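PDB 4Z5H: antitoxin HipB from Escherichia coli, which neutralises the HipA toxin and, as a homodimer, binds and bends operator DNA to repress the hipBA operon promoter. Local coordinates for residues Ser7-Ala12 and Asn46-Thr51; Lys31-Lys36 and Ile58-Glu63. The protein carries 1 engineered substitution. One frame throughout, in Å; residues are numbered along the deposited sequence.

Interaction 1: residues Ser7-Ala12 and Asn46-Thr51; sequences SPTQLA and NPDNTT. With nucleotides of chain B.
D48 has its CG anti to the carbonyl carbon (chi1 -84°), and with chi2 near zero (-7°) OD1 nearly eclipses CA and lies against the ring of P8, 3.3 Å from P8 CB. The two side chains meet at about a right angle. In this cro/C1-type helix-turn-helix fold, the contact puts the first turn of helix 8-21 against the loop that joins helix 37-45 to helix 52-61. Proline packs on proline beside it: P47 CB lies 4.0 Å from P8 CB and 3.8 Å from A12 CB, while P47 CG rests near the carbonyl of P8. The polar link goes through a water, which accepts from T9 N at 3.1 Å and donates to D48 OD1 at 2.8 Å. This puts the carboxylate beside the first turn of helix 8-21, whose N-terminal end would probably favour its negative charge. S7 is the N-cap there. F56 of the second subunit covers P8 and L11. At the far end of the loop, T51 caps helix 52-61 through T54 N and grips one phosphate oxygen twice: OP1 of DA13 of chain B takes T51 N at 3.2 Å and T51 OG1 at 2.9 Å.

Interaction 2: residues Lys31-Lys36 and Ile58-Glu63; sequences KKIGIK and ILQSLE. With nucleotides of chain B.
K32 reaches from the last turn of helix 26-33 to the C-terminal end of helix 52-61, where its NZ donates to S61 O at 2.8 Å. The chain leaves CB with CG anti to the backbone N, and a bend at chi3 (76°) turns CE and NZ toward S61. The ammonium meets a lone pair of the carbonyl, in its plane, at a C=O...N angle of 142°. Beside this bond the contact is apolar. I33 spans one turn of helix 52-61: its CG2 branch presses on S61 CB at 3.5 Å, and its CD1 lies 4.1 Å from I58 CG1. I35 CD1 meets the same CG1 of I58, the two side chains crossing at about a right angle, and I40 and F43 of helix 37-45 close in on I58. S61 OG turns back to I58 O, which also accepts from L62 N.

Just after the Schellman turn at G34, K36 faces the DNA of chain B. Its CB and CG run past the phosphate of DA14. CD lies 3.5 Å from C8 of the same adenine, and the bend at chi3 (72°) brings CE within 3.4 Å of N7 of DG15. NZ then donates to O6 of DG15 at 2.8 Å and to O6 of DG16 at 2.9 Å, with a weaker bond to DG15 N7. This ammonium, shared by two neighbouring guanines, lies on their major-groove edge, consistent with recognition of the GG in the operator consensus. K32, by contrast, spends its NZ on a carbonyl at a helix end; that C-terminus probably favours the positive charge, as would E63, whose OE2 lies 4.8 Å from K32 NZ without contact.

The segments alternate along the chain: 7-12, 31-36, 46-51, then 58-63, so the two pairings cross in sequence. Their centres lie 16 Å apart on opposite sides of the chain's centre, and their nearest atoms are about 6 Å apart without touching. Helix 52-61 joins them, starting directly after the loop of interaction 1 and ending within interaction 2. Helix 37-45 also runs between them, from K36 at its N-cap to N46 just past its last turn. Each contact has one segment on the DNA, interaction 1 at the phosphate backbone and interaction 2 at guanine bases as well as a phosphate, and each also reaches the second subunit, as suits a repressor that binds its operator as a dimer.

Interaction 1: residues Ser7-Ala12 and Asn46-Thr51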
loop_
_atom_site.group_PDB
_atom_site.type_symbol
_atom_site.label_atom_id
_atom_site.label_comp_id
_atom_site.label_asym_id
_atom_site.label_seq_id
_atom_site.Cartn_x
_atom_site.Cartn_y
_atom_site.Cartn_z
ATOM N N SER A 7 5.311 3.870 -6.255
ATOM C CA SER A 7 4.028 4.220 -6.829
ATOM C C SER A 7 3.053 3.058 -6.989
ATOM O O SER A 7 3.428 1.911 -7.005
ATOM C CB SER A 7 4.191 4.925 -8.181
ATOM O OG SER A 7 4.532 4.026 -9.205
ATOM N N PRO A 8 1.782 3.385 -7.188
ATOM C CA PRO A 8 0.787 2.337 -7.396
ATOM C C PRO A 8 1.130 1.498 -8.636
ATOM O O PRO A 8 1.053 0.315 -8.546
ATOM C CB PRO A 8 -0.513 3.108 -7.593
ATOM C CG PRO A 8 -0.274 4.417 -6.935
ATOM C CD PRO A 8 1.161 4.713 -7.195
ATOM N N THR A 9 1.568 2.109 -9.725
ATOM C CA THR A 9 1.943 1.364 -10.914
ATOM C C THR A 9 3.104 0.394 -10.662
ATOM O O THR A 9 3.027 -0.748 -11.032
ATOM C CB THR A 9 2.332 2.314 -12.065
ATOM O OG1 THR A 9 1.209 3.093 -12.442
ATOM C CG2 THR A 9 2.849 1.535 -13.266
ATOM N N GLN A 10 4.136 0.861 -9.985
ATOM C CA GLN A 10 5.266 0.036 -9.624
ATOM C C GLN A 10 4.815 -1.104 -8.714
ATOM O O GLN A 10 5.239 -2.214 -8.873
ATOM C CB GLN A 10 6.340 0.863 -8.925
ATOM C CG GLN A 10 7.140 1.785 -9.820
ATOM C CD GLN A 10 8.083 2.693 -9.060
ATOM O OE1 GLN A 10 8.430 2.443 -7.938
ATOM N NE2 GLN A 10 8.497 3.749 -9.699
ATOM N N LEU A 11 3.929 -0.794 -7.785
ATOM C CA LEU A 11 3.409 -1.783 -6.873
ATOM C C LEU A 11 2.629 -2.877 -7.603
ATOM O O LEU A 11 2.838 -4.038 -7.356
ATOM C CB LEU A 11 2.514 -1.121 -5.836
ATOM C CG LEU A 11 1.840 -2.017 -4.807
ATOM C CD1 LEU A 11 2.787 -2.964 -4.105
ATOM C CD2 LEU A 11 1.011 -1.203 -3.828
ATOM N N ALA A 12 1.744 -2.464 -8.495
ATOM C CA ALA A 12 0.928 -3.379 -9.271
ATOM C C ALA A 12 1.780 -4.262 -10.189
ATOM O O ALA A 12 1.559 -5.438 -10.277
ATOM C CB ALA A 12 -0.110 -2.622 -10.076
ATOM N N ASN A 46 -4.963 -0.691 -13.483
ATOM C CA ASN A 46 -5.386 0.629 -13.148
ATOM C C ASN A 46 -5.300 0.863 -11.624
ATOM O O ASN A 46 -6.285 1.172 -11.004
ATOM C CB ASN A 46 -6.811 0.770 -13.653
ATOM C CG ASN A 46 -7.296 2.188 -13.651
ATOM O OD1 ASN A 46 -6.544 3.103 -13.902
ATOM N ND2 ASN A 46 -8.562 2.372 -13.360
ATOM N N PRO A 47 -4.108 0.721 -11.056
ATOM C CA PRO A 47 -3.940 0.675 -9.593
ATOM C C PRO A 47 -4.168 1.966 -8.778
ATOM O O PRO A 47 -4.366 1.887 -7.592
ATOM C CB PRO A 47 -2.507 0.211 -9.419
ATOM C CG PRO A 47 -1.825 0.695 -10.621
ATOM C CD PRO A 47 -2.815 0.577 -11.732
ATOM N N ASP A 48 -4.145 3.114 -9.421
ATOM C CA ASP A 48 -4.067 4.390 -8.734
ATOM C C ASP A 48 -5.215 4.652 -7.753
ATOM O O ASP A 48 -4.986 5.153 -6.686
ATOM C CB ASP A 48 -4.020 5.534 -9.739
ATOM C CG ASP A 48 -2.643 5.809 -10.260
ATOM O OD1 ASP A 48 -1.677 5.237 -9.793
ATOM O OD2 ASP A 48 -2.531 6.620 -11.157
ATOM N N ASN A 49 -6.432 4.300 -8.121
ATOM C CA ASN A 49 -7.574 4.521 -7.254
ATOM C C ASN A 49 -8.033 3.282 -6.497
ATOM O O ASN A 49 -9.053 3.303 -5.861
ATOM C CB ASN A 49 -8.718 5.195 -8.001
ATOM C CG ASN A 49 -8.322 6.523 -8.590
ATOM O OD1 ASN A 49 -8.499 6.751 -9.754
ATOM N ND2 ASN A 49 -7.788 7.393 -7.782
ATOM N N THR A 50 -7.256 2.217 -6.590
ATOM C CA THR A 50 -7.478 1.000 -5.840
ATOM C C THR A 50 -7.380 1.255 -4.321
ATOM O O THR A 50 -6.549 1.988 -3.873
ATOM C CB THR A 50 -6.450 -0.068 -6.255
ATOM O OG1 THR A 50 -6.686 -0.443 -7.604
ATOM C CG2 THR A 50 -6.563 -1.292 -5.397
ATOM N N THR A 51 -8.282 0.672 -3.561
ATOM C CA THR A 51 -8.291 0.826 -2.118
ATOM C C THR A 51 -7.213 0.031 -1.372
ATOM O O THR A 51 -6.766 -0.998 -1.826
ATOM C CB THR A 51 -9.658 0.494 -1.507
ATOM O OG1 THR A 51 -9.920 -0.901 -1.631
ATOM C CG2 THR A 51 -10.753 1.311 -2.157
ATOM P P DA B 12 -11.600 3.149 -10.396
ATOM O OP1 DA B 12 -10.184 2.800 -10.503
ATOM O OP2 DA B 12 -12.535 2.741 -11.444
ATOM O "O5'" DA B 12 -12.090 2.580 -9.002
ATOM C "C5'" DA B 12 -11.657 3.177 -7.774
ATOM C "C4'" DA B 12 -12.045 2.299 -6.610
ATOM O "O4'" DA B 12 -13.451 2.455 -6.344
ATOM C "C3'" DA B 12 -11.845 0.810 -6.848
ATOM O "O3'" DA B 12 -11.634 0.162 -5.604
ATOM C "C2'" DA B 12 -13.169 0.382 -7.449
ATOM C "C1'" DA B 12 -14.169 1.315 -6.781
ATOM N N9 DA B 12 -15.228 1.784 -7.665
ATOM C C8 DA B 12 -15.140 2.142 -8.986
ATOM N N7 DA B 12 -16.268 2.565 -9.496
ATOM C C5 DA B 12 -17.157 2.495 -8.435
ATOM C C6 DA B 12 -18.518 2.807 -8.323
ATOM N N6 DA B 12 -19.254 3.275 -9.332
ATOM N N1 DA B 12 -19.108 2.618 -7.124
ATOM C C2 DA B 12 -18.366 2.159 -6.111
ATOM N N3 DA B 12 -17.080 1.830 -6.091
ATOM C C4 DA B 12 -16.527 2.024 -7.299
ATOM P P DA B 13 -11.237 -1.338 -5.568
ATOM O OP1 DA B 13 -10.391 -1.543 -4.398
ATOM O OP2 DA B 13 -10.745 -1.703 -6.886
ATOM O "O5'" DA B 13 -12.617 -2.078 -5.329
ATOM C "C5'" DA B 13 -13.329 -1.941 -4.093
ATOM C "C4'" DA B 13 -14.676 -2.615 -4.198
ATOM O "O4'" DA B 13 -15.546 -1.829 -5.038
ATOM C "C3'" DA B 13 -14.634 -4.019 -4.810
ATOM O "O3'" DA B 13 -15.231 -4.945 -3.907
ATOM C "C2'" DA B 13 -15.423 -3.889 -6.099
ATOM C "C1'" DA B 13 -16.324 -2.706 -5.815
ATOM N N9 DA B 13 -16.758 -1.990 -7.009
ATOM C C8 DA B 13 -16.024 -1.704 -8.130
ATOM N N7 DA B 13 -16.697 -1.064 -9.053
ATOM C C5 DA B 13 -17.962 -0.923 -8.504
ATOM C C6 DA B 13 -19.143 -0.336 -8.987
ATOM N N6 DA B 13 -19.242 0.255 -10.177
ATOM N N1 DA B 13 -20.232 -0.371 -8.192
ATOM C C2 DA B 13 -20.135 -0.965 -6.998
ATOM N N3 DA B 13 -19.082 -1.551 -6.433
ATOM C C4 DA B 13 -18.017 -1.496 -7.248
HETATM O O HOH W 1 1.041 5.037 -10.515
#

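Interaction 2: residues Lys31-Lys36 and Ile58-Glu63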
loop_
_atom_site.group_PDB
_atom_site.type_symbol
_atom_site.label_atom_id
_atom_site.label_comp_id
_atom_site.label_asym_id
_atom_site.label_seq_id
_atom_site.Cartn_x
_atom_site.Cartn_y
_atom_site.Cartn_z
ATOM N N LYS A 31 -10.901 -15.833 -5.683
ATOM C CA LYS A 31 -11.688 -16.794 -4.942
ATOM C C LYS A 31 -11.176 -17.018 -3.534
ATOM O O LYS A 31 -11.936 -17.073 -2.597
ATOM C CB LYS A 31 -11.705 -18.116 -5.664
ATOM C CG LYS A 31 -12.679 -19.111 -5.092
ATOM C CD LYS A 31 -13.080 -20.118 -6.140
ATOM C CE LYS A 31 -13.320 -21.484 -5.534
ATOM N NZ LYS A 31 -13.625 -22.449 -6.620
ATOM N N LYS A 32 -9.870 -17.125 -3.416
ATOM C CA LYS A 32 -9.229 -17.398 -2.169
ATOM C C LYS A 32 -9.551 -16.281 -1.178
ATOM O O LYS A 32 -9.798 -16.540 -0.021
ATOM C CB LYS A 32 -7.720 -17.529 -2.399
ATOM C CG LYS A 32 -6.910 -17.924 -1.184
ATOM C CD LYS A 32 -5.594 -18.599 -1.547
ATOM C CE LYS A 32 -4.546 -17.603 -2.031
ATOM N NZ LYS A 32 -3.240 -18.188 -2.452
ATOM N N ILE A 33 -9.572 -15.045 -1.644
ATOM C CA ILE A 33 -9.774 -13.902 -0.772
ATOM C C ILE A 33 -11.168 -13.286 -0.804
ATOM O O ILE A 33 -11.397 -12.281 -0.190
ATOM C CB ILE A 33 -8.716 -12.808 -1.012
ATOM C CG1 ILE A 33 -8.784 -12.292 -2.443
ATOM C CG2 ILE A 33 -7.333 -13.320 -0.669
ATOM C CD1 ILE A 33 -7.757 -11.237 -2.745
ATOM N N GLY A 34 -12.088 -13.912 -1.507
ATOM C CA GLY A 34 -13.430 -13.395 -1.634
ATOM C C GLY A 34 -13.669 -12.041 -2.261
ATOM O O GLY A 34 -14.463 -11.279 -1.782
ATOM N N ILE A 35 -13.001 -11.760 -3.365
ATOM C CA ILE A 35 -13.235 -10.550 -4.124
ATOM C C ILE A 35 -13.392 -10.921 -5.590
ATOM O O ILE A 35 -13.155 -12.042 -5.957
ATOM C CB ILE A 35 -12.135 -9.488 -3.952
ATOM C CG1 ILE A 35 -10.840 -9.926 -4.633
ATOM C CG2 ILE A 35 -11.935 -9.140 -2.495
ATOM C CD1 ILE A 35 -9.764 -8.876 -4.622
ATOM N N LYS A 36 -13.829 -9.977 -6.397
ATOM C CA LYS A 36 -13.980 -10.211 -7.818
ATOM C C LYS A 36 -12.655 -10.304 -8.576
ATOM O O LYS A 36 -11.726 -9.588 -8.290
ATOM C CB LYS A 36 -14.862 -9.142 -8.433
ATOM C CG LYS A 36 -16.241 -9.072 -7.816
ATOM C CD LYS A 36 -17.119 -8.108 -8.572
ATOM C CE LYS A 36 -17.521 -8.680 -9.912
ATOM N NZ LYS A 36 -17.896 -7.594 -10.830
ATOM N N ILE A 58 -5.120 -8.833 -1.712
ATOM C CA ILE A 58 -4.326 -9.391 -2.792
ATOM C C ILE A 58 -2.943 -9.805 -2.286
ATOM O O ILE A 58 -2.475 -10.868 -2.595
ATOM C CB ILE A 58 -4.247 -8.454 -4.015
ATOM C CG1 ILE A 58 -5.633 -8.278 -4.628
ATOM C CG2 ILE A 58 -3.327 -9.026 -5.069
ATOM C CD1 ILE A 58 -5.754 -7.172 -5.636
ATOM N N LEU A 59 -2.352 -8.988 -1.428
ATOM C CA LEU A 59 -1.064 -9.294 -0.867
ATOM C C LEU A 59 -1.136 -10.618 -0.125
ATOM O O LEU A 59 -0.292 -11.447 -0.312
ATOM C CB LEU A 59 -0.683 -8.239 0.155
ATOM C CG LEU A 59 0.396 -7.198 0.008
ATOM C CD1 LEU A 59 0.764 -6.624 1.358
ATOM C CD2 LEU A 59 1.607 -7.589 -0.809
ATOM N N GLN A 60 -2.187 -10.813 0.660
ATOM C CA GLN A 60 -2.397 -12.054 1.378
ATOM C C GLN A 60 -2.531 -13.248 0.423
ATOM O O GLN A 60 -1.915 -14.264 0.638
ATOM C CB GLN A 60 -3.639 -11.979 2.260
ATOM C CG GLN A 60 -3.799 -13.194 3.150
ATOM C CD GLN A 60 -5.229 -13.496 3.557
ATOM O OE1 GLN A 60 -6.171 -12.888 3.083
ATOM N NE2 GLN A 60 -5.382 -14.426 4.469
ATOM N N SER A 61 -3.269 -13.058 -0.655
ATOM C CA SER A 61 -3.480 -14.101 -1.645
ATOM C C SER A 61 -2.158 -14.542 -2.268
ATOM O O SER A 61 -2.015 -15.681 -2.603
ATOM C CB SER A 61 -4.486 -13.690 -2.724
ATOM O OG SER A 61 -3.915 -12.894 -3.701
ATOM N N LEU A 62 -1.212 -13.620 -2.379
ATOM C CA LEU A 62 0.071 -13.864 -2.987
ATOM C C LEU A 62 1.107 -14.385 -1.984
ATOM O O LEU A 62 2.256 -14.508 -2.300
ATOM C CB LEU A 62 0.578 -12.614 -3.707
ATOM C CG LEU A 62 -0.150 -12.083 -4.946
ATOM C CD1 LEU A 62 0.374 -10.721 -5.365
ATOM C CD2 LEU A 62 -0.078 -13.056 -6.104
ATOM N N GLU A 63 0.672 -14.652 -0.765
ATOM C CA GLU A 63 1.544 -15.062 0.327
ATOM C C GLU A 63 2.628 -14.021 0.657
ATOM O O GLU A 63 3.726 -14.346 1.026
ATOM C CB GLU A 63 2.143 -16.446 0.046
ATOM C CG GLU A 63 1.087 -17.488 -0.224
ATOM C CD GLU A 63 1.622 -18.854 -0.621
ATOM O OE1 GLU A 63 2.764 -18.969 -1.072
ATOM O OE2 GLU A 63 0.865 -19.818 -0.502
ATOM P P DA B 14 -15.139 -6.506 -4.161
ATOM O OP1 DA B 14 -14.478 -7.109 -2.995
ATOM O OP2 DA B 14 -14.589 -6.741 -5.506
ATOM O "O5'" DA B 14 -16.668 -6.940 -4.206
ATOM C "C5'" DA B 14 -17.536 -6.718 -3.081
ATOM C "C4'" DA B 14 -18.968 -6.554 -3.534
ATOM O "O4'" DA B 14 -19.093 -5.339 -4.297
ATOM C "C3'" DA B 14 -19.494 -7.650 -4.453
ATOM O "O3'" DA B 14 -20.128 -8.703 -3.729
ATOM C "C2'" DA B 14 -20.567 -6.937 -5.245
ATOM C "C1'" DA B 14 -20.104 -5.488 -5.281
ATOM N N9 DA B 14 -19.559 -5.050 -6.564
ATOM C C8 DA B 14 -18.273 -5.146 -7.031
ATOM N N7 DA B 14 -18.108 -4.643 -8.230
ATOM C C5 DA B 14 -19.371 -4.188 -8.576
ATOM C C6 DA B 14 -19.865 -3.555 -9.728
ATOM N N6 DA B 14 -19.114 -3.250 -10.785
ATOM N N1 DA B 14 -21.174 -3.233 -9.753
ATOM C C2 DA B 14 -21.928 -3.537 -8.693
ATOM N N3 DA B 14 -21.583 -4.135 -7.558
ATOM C C4 DA B 14 -20.274 -4.436 -7.561
ATOM P P DG B 15 -20.297 -10.139 -4.395
ATOM O OP1 DG B 15 -20.439 -11.117 -3.316
ATOM O OP2 DG B 15 -19.227 -10.319 -5.401
ATOM O "O5'" DG B 15 -21.640 -10.014 -5.234
ATOM C "C5'" DG B 15 -22.830 -9.431 -4.686
ATOM C "C4'" DG B 15 -23.849 -9.201 -5.777
ATOM O "O4'" DG B 15 -23.583 -7.942 -6.420
ATOM C "C3'" DG B 15 -23.839 -10.222 -6.905
ATOM O "O3'" DG B 15 -24.720 -11.320 -6.682
ATOM C "C2'" DG B 15 -24.400 -9.435 -8.066
ATOM C "C1'" DG B 15 -23.917 -8.021 -7.796
ATOM N N9 DG B 15 -22.743 -7.643 -8.568
ATOM C C8 DG B 15 -21.427 -7.832 -8.228
ATOM N N7 DG B 15 -20.597 -7.378 -9.124
ATOM C C5 DG B 15 -21.413 -6.880 -10.127
ATOM C C6 DG B 15 -21.083 -6.275 -11.362
ATOM O O6 DG B 15 -19.969 -6.047 -11.832
ATOM N N1 DG B 15 -22.220 -5.920 -12.077
ATOM C C2 DG B 15 -23.508 -6.121 -11.657
ATOM N N2 DG B 15 -24.470 -5.706 -12.489
ATOM N N3 DG B 15 -23.830 -6.692 -10.513
ATOM C C4 DG B 15 -22.740 -7.045 -9.803
ATOM P P DG B 16 -24.509 -12.660 -7.494
ATOM O OP1 DG B 16 -25.642 -13.541 -7.209
ATOM O OP2 DG B 16 -23.142 -13.133 -7.223
ATOM O "O5'" DG B 16 -24.505 -12.184 -9.014
ATOM C "C5'" DG B 16 -25.725 -11.991 -9.728
ATOM C "C4'" DG B 16 -25.496 -11.401 -11.102
ATOM O "O4'" DG B 16 -24.639 -10.248 -11.065
ATOM C "C3'" DG B 16 -24.849 -12.288 -12.154
ATOM O "O3'" DG B 16 -25.760 -13.155 -12.816
ATOM C "C2'" DG B 16 -24.476 -11.270 -13.205
ATOM C "C1'" DG B 16 -24.194 -10.007 -12.397
ATOM N N9 DG B 16 -22.772 -9.693 -12.365
ATOM C C8 DG B 16 -21.855 -10.030 -11.401
ATOM N N7 DG B 16 -20.645 -9.637 -11.687
ATOM C C5 DG B 16 -20.767 -9.022 -12.923
ATOM C C6 DG B 16 -19.792 -8.399 -13.741
ATOM O O6 DG B 16 -18.589 -8.257 -13.529
ATOM N N1 DG B 16 -20.348 -7.915 -14.919
ATOM C C2 DG B 16 -21.671 -8.016 -15.266
ATOM N N2 DG B 16 -22.016 -7.486 -16.443
ATOM N N3 DG B 16 -22.590 -8.581 -14.509
ATOM C C4 DG B 16 -22.071 -9.066 -13.364
#